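PDB 4YHC: sterol regulatory element-binding protein cleavage-activating protein from Schizosaccharomyces pombe, which escorts the transcription factor precursor sre1 for processing at low sterol and oxygen levels, here represented by its WD40 domain. Local coordinates for residues 244-249 and 313-318. The protein carries 9 engineered substitutions. Sequence-based numbering, arbitrary orientation.
Sequences VDMIDL and IILNKW
Asp248 and Asn316 each hold CG anti to the backbone N (chi1 170° and -164°), which sends both polar ends into the gap between their strands. There Asn316 ND2 gives a nearly straight hydrogen bond of 3.1 Å to Asp248 OD1. The bond lies in the amide plane but reaches OD1 from above the carboxylate, the two planes being 74° apart. A water adds a second link, donating to Asp248 OD1 at 2.9 Å and to Lys317 O at 2.7 Å. Asp248 also accepts from Lys250 N through OD1 and from Gln320 NE2 through OD2, while Asn316 ND2 donates to Ala233 O as well. An alanine in place of Asp248 would probably leave the water, Lys250 N and Gln320 NE2 each short of an acceptor and the Asn316 amide less firmly oriented. Beside this polar pair, Met246 turns at its last torsion. Its SD touches Leu315 CD2 at 3.6 Å, and its CE lies 3.5 Å from Leu315 O. Leu315 and Asn316 form a classic beta bulge opposite Phe282. The strands share no backbone hydrogen bonds; they run obliquely to one another, and the axes of the two short segments come no nearer than 8.2 Å. Strand 243-248 belongs to a four-stranded antiparallel sheet, a blade of the WD40 propeller, and strand 311-317 to the separate sheet that follows. Leu255 of strand 253-259 touches Met246, Asp248 and Asn316, while Val284 and Ile287 of strand 281-292 pack on Leu315.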
loop_
_atom_site.group_PDB
_atom_site.type_symbol
_atom_site.label_atom_id
_atom_site.label_comp_id
_atom_site.label_asym_id
_atom_site.label_seq_id
_atom_site.Cartn_x
_atom_site.Cartn_y
_atom_site.Cartn_z
ATOM N N VAL A 244 9.000 3.026 16.723
ATOM C CA VAL A 244 7.869 3.569 16.039
ATOM C C VAL A 244 6.812 3.916 17.064
ATOM O O VAL A 244 6.429 3.056 17.851
ATOM C CB VAL A 244 7.233 2.588 15.054
ATOM C CG1 VAL A 244 6.100 3.305 14.305
ATOM C CG2 VAL A 244 8.240 2.111 14.036
ATOM N N ASP A 245 6.325 5.161 17.007
ATOM C CA ASP A 245 5.212 5.607 17.863
ATOM C C ASP A 245 3.868 5.458 17.140
ATOM O O ASP A 245 3.731 5.899 15.949
ATOM C CB ASP A 245 5.438 7.044 18.240
ATOM C CG ASP A 245 6.744 7.212 19.019
ATOM O OD1 ASP A 245 7.103 6.332 19.825
ATOM O OD2 ASP A 245 7.411 8.195 18.807
ATOM N N MET A 246 2.924 4.809 17.853
ATOM C CA MET A 246 1.618 4.460 17.323
ATOM C C MET A 246 0.645 5.445 17.981
ATOM O O MET A 246 0.518 5.459 19.192
ATOM C CB MET A 246 1.263 3.021 17.590
ATOM C CG MET A 246 -0.134 2.676 17.009
ATOM S SD MET A 246 -0.535 0.966 17.145
ATOM C CE MET A 246 -1.254 1.038 18.792
ATOM N N ILE A 247 0.058 6.333 17.173
ATOM C CA ILE A 247 -0.676 7.465 17.664
ATOM C C ILE A 247 -2.167 7.389 17.251
ATOM O O ILE A 247 -2.488 7.077 16.099
ATOM C CB ILE A 247 -0.057 8.695 17.088
ATOM C CG1 ILE A 247 1.406 8.833 17.545
ATOM C CG2 ILE A 247 -0.887 9.911 17.377
ATOM C CD1 ILE A 247 2.163 9.893 16.818
ATOM N N ASP A 248 -3.054 7.599 18.215
ATOM C CA ASP A 248 -4.523 7.709 17.984
ATOM C C ASP A 248 -4.843 9.100 17.502
ATOM O O ASP A 248 -4.711 10.108 18.222
ATOM C CB ASP A 248 -5.279 7.397 19.262
ATOM C CG ASP A 248 -6.806 7.719 19.171
ATOM O OD1 ASP A 248 -7.420 7.921 18.047
ATOM O OD2 ASP A 248 -7.381 7.738 20.301
ATOM N N LEU A 249 -5.265 9.210 16.270
ATOM C CA LEU A 249 -5.483 10.545 15.728
ATOM C C LEU A 249 -6.869 11.111 16.135
ATOM O O LEU A 249 -7.142 12.260 15.933
ATOM C CB LEU A 249 -5.415 10.455 14.204
ATOM C CG LEU A 249 -4.196 10.624 13.325
ATOM C CD1 LEU A 249 -2.910 10.928 14.033
ATOM C CD2 LEU A 249 -4.077 9.551 12.281
ATOM N N ILE A 313 -5.336 -8.027 20.011
ATOM C CA ILE A 313 -4.762 -6.813 20.507
ATOM C C ILE A 313 -5.735 -5.763 20.228
ATOM O O ILE A 313 -6.270 -5.700 19.073
ATOM C CB ILE A 313 -3.506 -6.575 19.632
ATOM C CG1 ILE A 313 -2.523 -7.720 19.813
ATOM C CG2 ILE A 313 -2.847 -5.243 19.840
ATOM C CD1 ILE A 313 -1.554 -7.856 18.635
ATOM N N ILE A 314 -5.943 -4.865 21.187
ATOM C CA ILE A 314 -6.720 -3.703 20.975
ATOM C C ILE A 314 -5.789 -2.595 20.533
ATOM O O ILE A 314 -5.034 -2.102 21.361
ATOM C CB ILE A 314 -7.458 -3.276 22.272
ATOM C CG1 ILE A 314 -8.503 -4.296 22.660
ATOM C CG2 ILE A 314 -8.061 -1.889 22.139
ATOM C CD1 ILE A 314 -8.937 -4.173 24.119
ATOM N N LEU A 315 -5.868 -2.200 19.230
ATOM C CA LEU A 315 -5.068 -1.149 18.654
ATOM C C LEU A 315 -5.560 0.213 18.941
ATOM O O LEU A 315 -4.785 1.126 18.978
ATOM C CB LEU A 315 -5.038 -1.210 17.113
ATOM C CG LEU A 315 -4.054 -2.031 16.322
ATOM C CD1 LEU A 315 -4.124 -1.564 14.843
ATOM C CD2 LEU A 315 -2.665 -1.968 16.939
ATOM N N ASN A 316 -6.857 0.423 19.041
ATOM C CA ASN A 316 -7.324 1.744 19.314
ATOM C C ASN A 316 -8.774 1.660 19.843
ATOM O O ASN A 316 -9.380 0.595 19.782
ATOM C CB ASN A 316 -7.233 2.647 18.074
ATOM C CG ASN A 316 -7.336 4.108 18.400
ATOM O OD1 ASN A 316 -7.315 4.503 19.590
ATOM N ND2 ASN A 316 -7.456 4.946 17.358
ATOM N N LYS A 317 -9.259 2.742 20.428
ATOM C CA LYS A 317 -10.623 2.737 20.975
ATOM C C LYS A 317 -11.257 4.027 20.575
ATOM O O LYS A 317 -10.583 5.040 20.561
ATOM C CB LYS A 317 -10.655 2.582 22.515
ATOM C CG LYS A 317 -10.059 1.293 23.025
ATOM C CD LYS A 317 -10.554 0.855 24.383
ATOM C CE LYS A 317 -9.825 1.544 25.505
ATOM N NZ LYS A 317 -10.567 1.426 26.816
ATOM N N TRP A 318 -12.562 3.984 20.306
ATOM C CA TRP A 318 -13.330 5.136 19.989
ATOM C C TRP A 318 -13.238 6.205 21.103
ATOM O O TRP A 318 -13.037 7.411 20.825
ATOM C CB TRP A 318 -14.794 4.696 19.786
ATOM C CG TRP A 318 -15.622 5.714 19.093
ATOM C CD1 TRP A 318 -16.428 6.665 19.679
ATOM C CD2 TRP A 318 -15.712 5.932 17.684
ATOM N NE1 TRP A 318 -17.021 7.405 18.728
ATOM C CE2 TRP A 318 -16.590 7.015 17.494
ATOM C CE3 TRP A 318 -15.112 5.341 16.557
ATOM C CZ2 TRP A 318 -16.876 7.532 16.223
ATOM C CZ3 TRP A 318 -15.420 5.819 15.310
ATOM C CH2 TRP A 318 -16.294 6.908 15.143
HETATM O O HOH W 1 -9.884 6.454 18.310
#